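Local coordinates for conserved protein with 2 CBS domains (Pyrobaculum aerophilum, PDB 2RIH) that binds AMP through its pair of CBS domains and is probably a sensor of adenine nucleotides, at residues A52-R57 and M74-S79; P15-E20 and V40-D45; N46-V51 and N110-G115; V36-L41 and I101-V106. All coordinates share one frame; numbering follows the deposited sequence. Where two conformers were deposited one is given.

Interaction 1: residues A52-R57 and M74-S79. With SO4 (sulfate ion), chain C; SO4 (sulfate ion), chain F.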
loop_
_atom_site.group_PDB
_atom_site.type_symbol
_atom_site.label_atom_id
_atom_site.label_comp_id
_atom_site.label_asym_id
_atom_site.label_seq_id
_atom_site.Cartn_x
_atom_site.Cartn_y
_atom_site.Cartn_z
ATOM N N ALA A 52 6.148 1.692 -17.834
ATOM C CA ALA A 52 5.565 0.688 -16.967
ATOM C C ALA A 52 5.739 1.083 -15.523
ATOM O O ALA A 52 6.532 1.975 -15.208
ATOM C CB ALA A 52 6.218 -0.676 -17.224
ATOM N N VAL A 53 4.993 0.413 -14.652
ATOM C CA VAL A 53 5.128 0.580 -13.216
ATOM C C VAL A 53 5.227 -0.780 -12.529
ATOM O O VAL A 53 4.638 -1.771 -12.985
ATOM C CB VAL A 53 3.962 1.412 -12.609
ATOM C CG1 VAL A 53 3.950 2.807 -13.223
ATOM C CG2 VAL A 53 2.592 0.714 -12.789
ATOM N N VAL A 54 5.999 -0.806 -11.446
ATOM C CA VAL A 54 6.131 -1.962 -10.579
ATOM C C VAL A 54 5.937 -1.494 -9.144
ATOM O O VAL A 54 6.669 -0.629 -8.665
ATOM C CB VAL A 54 7.529 -2.618 -10.701
ATOM C CG1 VAL A 54 7.629 -3.845 -9.794
ATOM C CG2 VAL A 54 7.812 -2.999 -12.142
ATOM N N SER A 55 4.930 -2.038 -8.468
ATOM C CA SER A 55 4.718 -1.715 -7.066
ATOM C C SER A 55 5.138 -2.876 -6.180
ATOM O O SER A 55 5.380 -3.991 -6.653
ATOM C CB SER A 55 3.260 -1.361 -6.806
ATOM O OG SER A 55 2.436 -2.477 -7.043
ATOM N N GLU A 56 5.238 -2.587 -4.890
ATOM C CA GLU A 56 5.486 -3.592 -3.867
ATOM C C GLU A 56 4.463 -4.728 -3.934
ATOM O O GLU A 56 4.760 -5.865 -3.555
ATOM C CB GLU A 56 5.472 -2.937 -2.482
ATOM C CG GLU A 56 4.173 -2.267 -2.108
ATOM C CD GLU A 56 4.299 -1.398 -0.875
ATOM O OE1 GLU A 56 3.609 -0.370 -0.813
ATOM O OE2 GLU A 56 5.087 -1.731 0.024
ATOM N N ARG A 57 3.262 -4.416 -4.414
ATOM C CA ARG A 57 2.247 -5.429 -4.635
ATOM C C ARG A 57 2.616 -6.421 -5.738
ATOM O O ARG A 57 2.319 -7.614 -5.631
ATOM C CB ARG A 57 0.904 -4.787 -4.950
ATOM C CG ARG A 57 -0.178 -5.833 -5.092
ATOM C CD ARG A 57 -1.501 -5.369 -4.553
ATOM N NE ARG A 57 -1.415 -5.057 -3.130
ATOM C CZ ARG A 57 -2.463 -4.733 -2.384
ATOM N NH1 ARG A 57 -3.681 -4.710 -2.911
ATOM N NH2 ARG A 57 -2.288 -4.439 -1.109
ATOM N N MET A 74 10.210 -6.107 -15.944
ATOM C CA MET A 74 9.183 -5.765 -16.942
ATOM C C MET A 74 8.035 -6.782 -17.042
ATOM O O MET A 74 6.872 -6.374 -17.104
ATOM C CB MET A 74 9.794 -5.488 -18.328
ATOM C CG MET A 74 8.773 -4.984 -19.369
ATOM S SD MET A 74 7.900 -3.464 -18.891
ATOM C CE MET A 74 9.151 -2.256 -19.316
ATOM N N PRO A 75 8.340 -8.096 -17.084
ATOM C CA PRO A 75 7.245 -9.077 -17.088
ATOM C C PRO A 75 6.256 -8.989 -15.906
ATOM O O PRO A 75 5.130 -9.435 -16.043
ATOM C CB PRO A 75 7.980 -10.424 -17.079
ATOM C CG PRO A 75 9.297 -10.135 -17.697
ATOM C CD PRO A 75 9.654 -8.756 -17.208
ATOM N N ILE A 76 6.654 -8.428 -14.767
ATOM C CA ILE A 76 5.715 -8.284 -13.644
ATOM C C ILE A 76 5.100 -6.877 -13.590
ATOM O O ILE A 76 4.272 -6.589 -12.728
ATOM C CB ILE A 76 6.347 -8.669 -12.284
ATOM C CG1 ILE A 76 7.367 -7.635 -11.796
ATOM C CG2 ILE A 76 6.980 -10.045 -12.379
ATOM C CD1 ILE A 76 7.683 -7.750 -10.325
ATOM N N ALA A 77 5.508 -6.025 -14.526
ATOM C CA ALA A 77 5.099 -4.624 -14.569
ATOM C C ALA A 77 3.694 -4.427 -15.141
ATOM O O ALA A 77 3.140 -5.307 -15.801
ATOM C CB ALA A 77 6.120 -3.825 -15.383
ATOM N N ASN A 78 3.134 -3.252 -14.879
ATOM C CA ASN A 78 1.807 -2.875 -15.353
ATOM C C ASN A 78 1.896 -1.593 -16.158
ATOM O O ASN A 78 2.850 -0.837 -16.018
ATOM C CB ASN A 78 0.872 -2.648 -14.165
ATOM C CG ASN A 78 0.759 -3.861 -13.284
ATOM O OD1 ASN A 78 0.267 -4.901 -13.710
ATOM N ND2 ASN A 78 1.228 -3.744 -12.054
ATOM N N SER A 79 0.895 -1.354 -17.000
ATOM C CA SER A 79 0.826 -0.119 -17.777
ATOM C C SER A 79 0.631 1.068 -16.833
ATOM O O SER A 79 -0.125 0.961 -15.865
ATOM C CB SER A 79 -0.317 -0.177 -18.786
ATOM O OG SER A 79 -0.194 0.860 -19.732
HETATM S S SO4 C . -0.506 -0.432 -5.758
HETATM O O1 SO4 C . -1.850 -0.747 -5.291
HETATM O O2 SO4 C . -0.515 0.915 -6.332
HETATM O O3 SO4 C . 0.452 -0.442 -4.656
HETATM O O4 SO4 C . -0.137 -1.413 -6.754
HETATM S S SO4 F . -5.066 -2.609 0.935
HETATM O O1 SO4 F . -4.762 -3.466 2.075
HETATM O O2 SO4 F . -6.475 -2.258 0.943
HETATM O O3 SO4 F . -4.290 -1.391 1.016
HETATM O O4 SO4 F . -4.755 -3.319 -0.287
#
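V53 and N78 pair as a single antiparallel hydrogen-bonded bridge: V53 N gives to N78 O at 2.8 Å, and N78 N returns the bond to V53 O at 2.8 Å. Apolar contacts flank it. A77 CB meets A52 CB at 3.6 Å and V54 CG2 at 3.7 Å, the sulfur of the bent M74 chain settles on A52 CB, and V54 CG1 reaches I76 CD1. N78 turns its amide to D58, which accepts from ND2. In this way the loop between helix 56-64 and strand 82-84 is tied along strand 50-55, whose end runs into helix 56-64 through S55 and D58, whose carboxylate accepts from S55 N, the S-x-x-D pattern familiar from nucleotide-binding CBS domains. S55 sits at the N-cap and its OG binds the chain C sulfate through O4 at 2.8 Å. Further along, R57 CB passes that same O4 at 4.0 Å. CG stands anti to the backbone N (chi1 -176°), and bends at chi2 and chi3 carry the tip toward the second subunit, where NE salt-bridges E56 of that subunit. NH2 then donates to O4 of the chain F sulfate at 2.8 Å and 151°, in the guanidinium plane, with NH1 adding a weak bond. An alanine here would remove the guanidinium and is likely to leave both the sulfate oxygen and E56 of the second subunit short of a cationic mate.

Interaction 2: residues P15-E20 and V40-D45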
loop_
_atom_site.group_PDB
_atom_site.type_symbol
_atom_site.label_atom_id
_atom_site.label_comp_id
_atom_site.label_asym_id
_atom_site.label_seq_id
_atom_site.Cartn_x
_atom_site.Cartn_y
_atom_site.Cartn_z
ATOM N N PRO A 15 10.377 10.858 -7.962
ATOM C CA PRO A 15 9.866 9.506 -8.066
ATOM C C PRO A 15 10.994 8.498 -8.212
ATOM O O PRO A 15 12.086 8.843 -8.675
ATOM C CB PRO A 15 9.011 9.552 -9.335
ATOM C CG PRO A 15 9.592 10.625 -10.136
ATOM C CD PRO A 15 10.073 11.653 -9.160
ATOM N N VAL A 16 10.728 7.269 -7.786
ATOM C CA VAL A 16 11.637 6.169 -8.021
ATOM C C VAL A 16 11.440 5.707 -9.465
ATOM O O VAL A 16 10.356 5.248 -9.846
ATOM C CB VAL A 16 11.378 4.989 -7.059
ATOM C CG1 VAL A 16 12.190 3.776 -7.470
ATOM C CG2 VAL A 16 11.709 5.392 -5.643
ATOM N N SER A 17 12.470 5.874 -10.283
ATOM C CA SER A 17 12.420 5.375 -11.643
ATOM C C SER A 17 13.674 4.578 -11.950
ATOM O O SER A 17 14.751 4.888 -11.458
ATOM C CB SER A 17 12.233 6.509 -12.656
ATOM O OG SER A 17 13.355 7.367 -12.682
ATOM N N LEU A 18 13.501 3.537 -12.756
ATOM C CA LEU A 18 14.589 2.693 -13.197
ATOM C C LEU A 18 14.391 2.445 -14.691
ATOM O O LEU A 18 13.265 2.520 -15.185
ATOM C CB LEU A 18 14.597 1.365 -12.432
ATOM C CG LEU A 18 14.859 1.389 -10.920
ATOM C CD1 LEU A 18 13.566 1.621 -10.119
ATOM C CD2 LEU A 18 15.515 0.097 -10.490
ATOM N N PRO A 19 15.485 2.180 -15.426
ATOM C CA PRO A 19 15.273 1.803 -16.824
ATOM C C PRO A 19 14.464 0.508 -16.953
ATOM O O PRO A 19 14.450 -0.326 -16.036
ATOM C CB PRO A 19 16.691 1.644 -17.386
ATOM C CG PRO A 19 17.593 1.551 -16.210
ATOM C CD PRO A 19 16.909 2.231 -15.062
ATOM N N GLU A 20 13.786 0.370 -18.085
ATOM C CA GLU A 20 12.916 -0.773 -18.371
ATOM C C GLU A 20 13.586 -2.154 -18.318
ATOM O O GLU A 20 12.889 -3.167 -18.274
ATOM C CB GLU A 20 12.242 -0.583 -19.738
ATOM C CG GLU A 20 13.194 -0.395 -20.920
ATOM C CD GLU A 20 12.455 -0.319 -22.239
ATOM O OE1 GLU A 20 12.665 0.648 -22.986
ATOM O OE2 GLU A 20 11.650 -1.223 -22.522
ATOM N N VAL A 40 8.598 3.603 -11.272
ATOM C CA VAL A 40 8.299 3.798 -12.683
ATOM C C VAL A 40 9.450 3.256 -13.533
ATOM O O VAL A 40 10.608 3.586 -13.302
ATOM C CB VAL A 40 8.061 5.295 -13.008
ATOM C CG1 VAL A 40 7.862 5.511 -14.514
ATOM C CG2 VAL A 40 6.867 5.825 -12.232
ATOM N N LEU A 41 9.129 2.402 -14.499
ATOM C CA LEU A 41 10.129 1.929 -15.461
ATOM C C LEU A 41 10.069 2.874 -16.650
ATOM O O LEU A 41 8.985 3.181 -17.142
ATOM C CB LEU A 41 9.888 0.477 -15.876
ATOM C CG LEU A 41 9.993 -0.616 -14.795
ATOM C CD1 LEU A 41 10.020 -2.003 -15.449
ATOM C CD2 LEU A 41 11.206 -0.452 -13.871
ATOM N N THR A 42 11.229 3.380 -17.068
ATOM C CA THR A 42 11.293 4.383 -18.127
ATOM C C THR A 42 11.927 3.817 -19.394
ATOM O O THR A 42 12.670 2.830 -19.354
ATOM C CB THR A 42 12.064 5.653 -17.670
ATOM O OG1 THR A 42 13.386 5.294 -17.259
ATOM C CG2 THR A 42 11.340 6.328 -16.501
ATOM N N ALA A 43 11.607 4.455 -20.515
ATOM C CA ALA A 43 12.099 4.041 -21.818
ATOM C C ALA A 43 13.626 4.104 -21.844
ATOM O O ALA A 43 14.228 5.064 -21.356
ATOM C CB ALA A 43 11.508 4.926 -22.914
ATOM N N ARG A 44 14.236 3.064 -22.401
ATOM C CA ARG A 44 15.686 2.987 -22.506
ATOM C C ARG A 44 16.279 4.245 -23.159
ATOM O O ARG A 44 17.302 4.765 -22.701
ATOM C CB ARG A 44 16.097 1.710 -23.258
ATOM C CG ARG A 44 15.576 1.603 -24.690
ATOM C CD ARG A 44 15.356 0.149 -25.130
ATOM N NE ARG A 44 16.499 -0.718 -24.822
ATOM C CZ ARG A 44 16.484 -1.769 -23.999
ATOM N NH1 ARG A 44 15.374 -2.148 -23.368
ATOM N NH2 ARG A 44 17.602 -2.466 -23.812
ATOM N N ASP A 45 15.641 4.746 -24.216
ATOM C CA ASP A 45 16.148 5.929 -24.926
ATOM C C ASP A 45 15.625 7.269 -24.383
ATOM O O ASP A 45 16.065 8.323 -24.842
ATOM C CB ASP A 45 15.865 5.824 -26.436
ATOM C CG ASP A 45 16.763 4.807 -27.143
ATOM O OD1 ASP A 45 17.831 4.443 -26.603
ATOM O OD2 ASP A 45 16.399 4.379 -28.258
HETATM O O HOH W 1 14.993 5.991 -15.089
#
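Parallel strand pairing joins S17, L18 and P19 to V40, L41 and T42, at the edge of the first CBS domain's sheet, where strand 16-19 is outermost. The two short axes come within 4.6 Å and diverge by 43°. V40 N donates to V16 O at 2.8 Å, V40 O takes L18 N at 2.9 Å, L18 O takes T42 N, and E20 N closes the ladder on T42 O. S17 and V40 share one face, where S17 CB also touches T42 CG2; a water bridges S17 OG and T42 OG1, lying 2.8 Å from the threonine oxygen. On the other face L41 CD2 packs 4.1 Å from L18 CB. Past the strand end E20 carries the remaining contact. Its CG lies between the backbone N and carbonyl carbon (chi1 57°) and the chain then runs straight out, crossing R44 at about a right angle. OE1 uses its anti lone pair to accept from R44 N at 2.9 Å and 165°, catching the main chain as it leaves the sheet. The R44 side chain is modelled in two conformers, and its long NH1 approach to OE1 is therefore doubtful. With helix 24-34 linking the two strands, this is the beta-alpha-beta crossover that opens a CBS domain.

Interaction 3: residues N46-V51 and N110-G115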
loop_
_atom_site.group_PDB
_atom_site.type_symbol
_atom_site.label_atom_id
_atom_site.label_comp_id
_atom_site.label_asym_id
_atom_site.label_seq_id
_atom_site.Cartn_x
_atom_site.Cartn_y
_atom_site.Cartn_z
ATOM N N ASN A 46 14.689 7.239 -23.432
ATOM C CA ASN A 46 14.216 8.468 -22.781
ATOM C C ASN A 46 13.827 8.230 -21.316
ATOM O O ASN A 46 12.719 7.772 -21.036
ATOM C CB ASN A 46 13.030 9.046 -23.561
ATOM C CG ASN A 46 12.589 10.417 -23.051
ATOM O OD1 ASN A 46 13.165 10.967 -22.108
ATOM N ND2 ASN A 46 11.561 10.973 -23.683
ATOM N N PRO A 47 14.740 8.544 -20.373
ATOM C CA PRO A 47 14.469 8.384 -18.928
ATOM C C PRO A 47 13.295 9.197 -18.366
ATOM O O PRO A 47 12.909 8.991 -17.216
ATOM C CB PRO A 47 15.777 8.846 -18.268
ATOM C CG PRO A 47 16.811 8.774 -19.345
ATOM C CD PRO A 47 16.102 9.052 -20.622
ATOM N N LYS A 48 12.744 10.121 -19.148
ATOM C CA LYS A 48 11.614 10.927 -18.694
ATOM C C LYS A 48 10.260 10.312 -19.043
ATOM O O LYS A 48 9.252 10.696 -18.457
ATOM C CB LYS A 48 11.697 12.340 -19.274
ATOM C CG LYS A 48 12.882 13.146 -18.753
ATOM C CD LYS A 48 12.597 14.644 -18.779
ATOM C CE LYS A 48 13.009 15.294 -20.077
ATOM N NZ LYS A 48 14.417 15.787 -20.011
ATOM N N ARG A 49 10.256 9.359 -19.980
ATOM C CA ARG A 49 9.024 8.748 -20.475
ATOM C C ARG A 49 8.682 7.449 -19.731
ATOM O O ARG A 49 9.415 6.470 -19.826
ATOM C CB ARG A 49 9.146 8.470 -21.980
ATOM C CG ARG A 49 7.804 8.282 -22.677
ATOM C CD ARG A 49 7.935 8.155 -24.195
ATOM N NE ARG A 49 8.200 6.779 -24.624
ATOM C CZ ARG A 49 9.367 6.309 -25.075
ATOM N NH1 ARG A 49 10.441 7.089 -25.183
ATOM N NH2 ARG A 49 9.459 5.029 -25.427
ATOM N N PRO A 50 7.568 7.438 -18.966
ATOM C CA PRO A 50 7.138 6.181 -18.321
ATOM C C PRO A 50 6.635 5.142 -19.313
ATOM O O PRO A 50 5.889 5.480 -20.238
ATOM C CB PRO A 50 5.979 6.614 -17.411
ATOM C CG PRO A 50 6.080 8.064 -17.297
ATOM C CD PRO A 50 6.681 8.550 -18.582
ATOM N N VAL A 51 7.058 3.892 -19.137
ATOM C CA VAL A 51 6.558 2.791 -19.972
ATOM C C VAL A 51 5.855 1.727 -19.129
ATOM O O VAL A 51 5.035 0.969 -19.633
ATOM C CB VAL A 51 7.676 2.179 -20.858
ATOM C CG1 VAL A 51 8.211 3.251 -21.836
ATOM C CG2 VAL A 51 8.800 1.592 -20.020
ATOM N N ASN A 110 3.692 17.303 -21.540
ATOM C CA ASN A 110 4.578 16.682 -22.523
ATOM C C ASN A 110 4.836 15.197 -22.249
ATOM O O ASN A 110 5.699 14.585 -22.887
ATOM C CB ASN A 110 5.904 17.454 -22.601
ATOM C CG ASN A 110 5.746 18.827 -23.235
ATOM O OD1 ASN A 110 4.725 19.129 -23.855
ATOM N ND2 ASN A 110 6.770 19.663 -23.096
ATOM N N GLY A 111 4.093 14.628 -21.299
ATOM C CA GLY A 111 4.162 13.198 -20.990
ATOM C C GLY A 111 5.368 12.774 -20.176
ATOM O O GLY A 111 5.625 11.582 -20.020
ATOM N N GLU A 112 6.103 13.742 -19.644
ATOM C CA GLU A 112 7.292 13.450 -18.853
ATOM C C GLU A 112 6.896 13.169 -17.412
ATOM O O GLU A 112 5.931 13.738 -16.900
ATOM C CB GLU A 112 8.276 14.618 -18.919
ATOM C CG GLU A 112 8.741 14.929 -20.337
ATOM C CD GLU A 112 9.432 16.272 -20.469
ATOM O OE1 GLU A 112 9.231 17.155 -19.607
ATOM O OE2 GLU A 112 10.172 16.445 -21.453
ATOM N N LEU A 113 7.648 12.277 -16.775
ATOM C CA LEU A 113 7.435 11.922 -15.377
ATOM C C LEU A 113 7.734 13.103 -14.458
ATOM O O LEU A 113 8.810 13.683 -14.517
ATOM C CB LEU A 113 8.334 10.744 -15.010
ATOM C CG LEU A 113 8.320 10.229 -13.571
ATOM C CD1 LEU A 113 6.957 9.667 -13.181
ATOM C CD2 LEU A 113 9.401 9.178 -13.437
ATOM N N VAL A 114 6.762 13.452 -13.620
ATOM C CA VAL A 114 6.912 14.500 -12.624
ATOM C C VAL A 114 7.048 13.867 -11.236
ATOM O O VAL A 114 7.892 14.249 -10.429
ATOM C CB VAL A 114 5.678 15.436 -12.635
ATOM C CG1 VAL A 114 5.868 16.587 -11.643
ATOM C CG2 VAL A 114 5.435 15.974 -14.039
ATOM N N GLY A 115 6.195 12.895 -10.959
ATOM C CA GLY A 115 6.214 12.235 -9.680
ATOM C C GLY A 115 5.253 11.081 -9.639
ATOM O O GLY A 115 4.690 10.669 -10.675
#
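The turn of one CBS domain's hairpin meets the turn of the other here, K48 against E112, at the surface end of the interface that pairs the two domains into a Bateman module. One bond spans it: L113 N donates to K48 O at 2.8 Å and 160°. The K48 carbonyl is presented by a type I turn from N46 to R49, whose R49 N returns to N46 O. N46 OD1 adds an Asx turn by accepting from K48 N at 3.1 Å, the donor standing well above the amide's carbonyl plane.

Beyond the backbone, K48 and E112 lie side by side and point the same way. The glutamate chain leaves with CG beside its own N (chi1 -60°) and runs extended, laying its carboxylate along the lysine methylenes; K48 CE comes to 3.4 Å of OE2. The charged ends stop short of a salt bridge, with NZ 4.5 Å from OE2, while OE1 is taken by N108 ND2. Shortened to an alanine here, the E112 side chain is likely to leave the N108 amide without this acceptor and the K48 methylenes without their neighbour, free to swing.

Nearer the core, P50 CD rests 3.5 Å from G111 O, and P50 CG faces L113 CB at 4.2 Å. P50 also packs on V40 and V105, and L113 touches P15 and the same two valines, so the pair packs over V40 and V105, from strands 38-43 and 103-107, just before the classic bulge that sets V114 and G115 opposite V106.

Interaction 4: residues V36-L41 and I101-V106. With SO4 (sulfate ion), chain C; SO4 (sulfate ion), chain D; SO4 (sulfate ion), chain F.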
loop_
_atom_site.group_PDB
_atom_site.type_symbol
_atom_site.label_atom_id
_atom_site.label_comp_id
_atom_site.label_asym_id
_atom_site.label_seq_id
_atom_site.Cartn_x
_atom_site.Cartn_y
_atom_site.Cartn_z
ATOM N N VAL A 36 9.013 4.110 -0.416
ATOM C CA VAL A 36 7.785 4.311 -1.181
ATOM C C VAL A 36 7.443 2.984 -1.851
ATOM O O VAL A 36 8.250 2.057 -1.841
ATOM C CB VAL A 36 7.896 5.464 -2.209
ATOM C CG1 VAL A 36 8.056 6.803 -1.478
ATOM C CG2 VAL A 36 9.048 5.220 -3.219
ATOM N N GLY A 37 6.253 2.898 -2.427
ATOM C CA GLY A 37 5.723 1.618 -2.887
ATOM C C GLY A 37 5.546 1.421 -4.372
ATOM O O GLY A 37 5.149 0.335 -4.792
ATOM N N LEU A 38 5.814 2.454 -5.170
ATOM C CA LEU A 38 5.717 2.336 -6.626
ATOM C C LEU A 38 6.924 2.910 -7.358
ATOM O O LEU A 38 7.332 4.055 -7.112
ATOM C CB LEU A 38 4.431 2.980 -7.158
ATOM C CG LEU A 38 4.151 2.682 -8.636
ATOM C CD1 LEU A 38 2.841 1.931 -8.820
ATOM C CD2 LEU A 38 4.195 3.948 -9.488
ATOM N N ALA A 39 7.484 2.080 -8.244
ATOM C CA ALA A 39 8.570 2.448 -9.130
ATOM C C ALA A 39 8.061 2.615 -10.570
ATOM O O ALA A 39 7.201 1.862 -11.034
ATOM C CB ALA A 39 9.684 1.378 -9.083
ATOM N N VAL A 40 8.598 3.603 -11.272
ATOM C CA VAL A 40 8.299 3.798 -12.683
ATOM C C VAL A 40 9.450 3.256 -13.533
ATOM O O VAL A 40 10.608 3.586 -13.302
ATOM C CB VAL A 40 8.061 5.295 -13.008
ATOM C CG1 VAL A 40 7.862 5.511 -14.514
ATOM C CG2 VAL A 40 6.867 5.825 -12.232
ATOM N N LEU A 41 9.129 2.402 -14.499
ATOM C CA LEU A 41 10.129 1.929 -15.461
ATOM C C LEU A 41 10.069 2.874 -16.650
ATOM O O LEU A 41 8.985 3.181 -17.142
ATOM C CB LEU A 41 9.888 0.477 -15.876
ATOM C CG LEU A 41 9.993 -0.616 -14.795
ATOM C CD1 LEU A 41 10.020 -2.003 -15.449
ATOM C CD2 LEU A 41 11.206 -0.452 -13.871
ATOM N N ILE A 101 -6.133 0.687 -7.560
ATOM C CA ILE A 101 -4.719 0.907 -7.284
ATOM C C ILE A 101 -4.569 1.952 -6.184
ATOM O O ILE A 101 -5.544 2.613 -5.781
ATOM C CB ILE A 101 -3.910 1.330 -8.556
ATOM C CG1 ILE A 101 -4.477 2.599 -9.206
ATOM C CG2 ILE A 101 -3.855 0.178 -9.569
ATOM C CD1 ILE A 101 -3.839 2.940 -10.569
ATOM N N ARG A 102 -3.355 2.074 -5.667
ATOM C CA ARG A 102 -3.102 2.984 -4.564
ATOM C C ARG A 102 -2.062 4.028 -4.909
ATOM O O ARG A 102 -1.599 4.754 -4.034
ATOM C CB ARG A 102 -2.703 2.191 -3.328
ATOM C CG ARG A 102 -3.841 1.365 -2.775
ATOM C CD ARG A 102 -3.346 0.437 -1.694
ATOM N NE ARG A 102 -2.259 -0.379 -2.219
ATOM C CZ ARG A 102 -1.338 -0.980 -1.477
ATOM N NH1 ARG A 102 -1.380 -0.906 -0.152
ATOM N NH2 ARG A 102 -0.377 -1.671 -2.075
ATOM N N HIS A 103 -1.708 4.097 -6.187
ATOM C CA HIS A 103 -0.766 5.081 -6.709
ATOM C C HIS A 103 -1.221 5.522 -8.085
ATOM O O HIS A 103 -1.982 4.815 -8.739
ATOM C CB HIS A 103 0.640 4.477 -6.853
ATOM C CG HIS A 103 1.264 4.078 -5.553
ATOM N ND1 HIS A 103 1.054 2.842 -4.979
ATOM C CD2 HIS A 103 2.093 4.747 -4.717
ATOM C CE1 HIS A 103 1.729 2.772 -3.845
ATOM N NE2 HIS A 103 2.360 3.914 -3.659
ATOM N N VAL A 104 -0.764 6.703 -8.499
ATOM C CA VAL A 104 -0.852 7.144 -9.885
ATOM C C VAL A 104 0.454 7.833 -10.245
ATOM O O VAL A 104 1.102 8.473 -9.400
ATOM C CB VAL A 104 -2.043 8.108 -10.192
ATOM C CG1 VAL A 104 -3.361 7.373 -10.121
ATOM C CG2 VAL A 104 -2.028 9.327 -9.273
ATOM N N VAL A 105 0.837 7.681 -11.506
ATOM C CA VAL A 105 2.012 8.344 -12.047
ATOM C C VAL A 105 1.599 9.753 -12.465
ATOM O O VAL A 105 0.636 9.921 -13.210
ATOM C CB VAL A 105 2.582 7.546 -13.238
ATOM C CG1 VAL A 105 3.760 8.276 -13.876
ATOM C CG2 VAL A 105 3.003 6.161 -12.775
ATOM N N VAL A 106 2.293 10.765 -11.946
ATOM C CA VAL A 106 2.023 12.149 -12.318
ATOM C C VAL A 106 2.956 12.549 -13.451
ATOM O O VAL A 106 4.171 12.414 -13.340
ATOM C CB VAL A 106 2.211 13.128 -11.129
ATOM C CG1 VAL A 106 1.826 14.539 -11.532
ATOM C CG2 VAL A 106 1.381 12.683 -9.922
HETATM S S SO4 C . -0.506 -0.432 -5.758
HETATM O O1 SO4 C . -1.850 -0.747 -5.291
HETATM O O2 SO4 C . -0.515 0.915 -6.332
HETATM O O3 SO4 C . 0.452 -0.442 -4.656
HETATM O O4 SO4 C . -0.137 -1.413 -6.754
HETATM S S SO4 D . 3.606 4.938 -0.316
HETATM O O1 SO4 D . 2.181 4.711 -0.159
HETATM O O2 SO4 D . 3.874 6.370 -0.278
HETATM O O3 SO4 D . 4.329 4.321 0.776
HETATM O O4 SO4 D . 4.061 4.383 -1.574
HETATM S S SO4 F . -5.066 -2.609 0.935
HETATM O O1 SO4 F . -4.762 -3.466 2.075
HETATM O O2 SO4 F . -6.475 -2.258 0.943
HETATM O O3 SO4 F . -4.290 -1.391 1.016
HETATM O O4 SO4 F . -4.755 -3.319 -0.287
#
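L38 lies against H103, its CB over one face of the imidazole, 3.8 Å from the ring centroid and shifted toward the rim, a CH-pi contact in which the two side chains slide past each other in opposite directions. Farther along, V105 CG2 receives both L38 CD2 at 4.1 Å and V40 CG2 at 3.9 Å, so strands 38-43 and 103-107, one from each CBS domain, also meet through apolar branches.

Hydrogen bonds at its edge fix the histidine. With CG anti to the carbonyl carbon (chi1 -65°), the ring stands up between two sulfates, probably from the crystallisation liquor. ND1 gives to O2 of the chain C sulfate at 2.8 Å and 170°; NE2 gives to O4 of the chain D sulfate at 2.7 Å and 174°. That second oxygen is also held by G37 N at 2.8 Å. A beta carbon at G37 would crowd both the ring and this oxygen.

R102 completes the hold on the chain C sulfate: NE donates to O1 at 3.1 Å, nearly straight, while its backbone N bonds mainly to O2 and NH2 to O3. Further out, E56 of the second subunit salt-bridges R102 NH2.

H103 contacts AMP at both sites in this protein. The sulfates lie among residues of those sites, which is consistent with positions that take the phosphate of AMP, and a ring that donates from both nitrogens is probably protonated here, adding charge to suit two anions.

Interactions 3 and 4 pair the two CBS domains at the surface and at the centre, linked where L113 CD1 meets V105 CG1 at 3.6 Å. Interaction 2 supplies strand 38-43 to interaction 4, sharing V40 and L41, and A52 O takes L41 N at 2.7 Å to bring in interaction 1. M74, from the loop after helix 56-64, then closes back on interaction 2, its CE 3.5 Å from E20 CB. Interactions 1 and 4, about 9 Å apart between centres, converge on the AMP sites: S55 and H103 grip one sulfate, and, farther along the strands, V53 CG1 packs 3.5 Å from V105 CG2. R57, and more weakly R102, reach a sulfate also held by the second subunit.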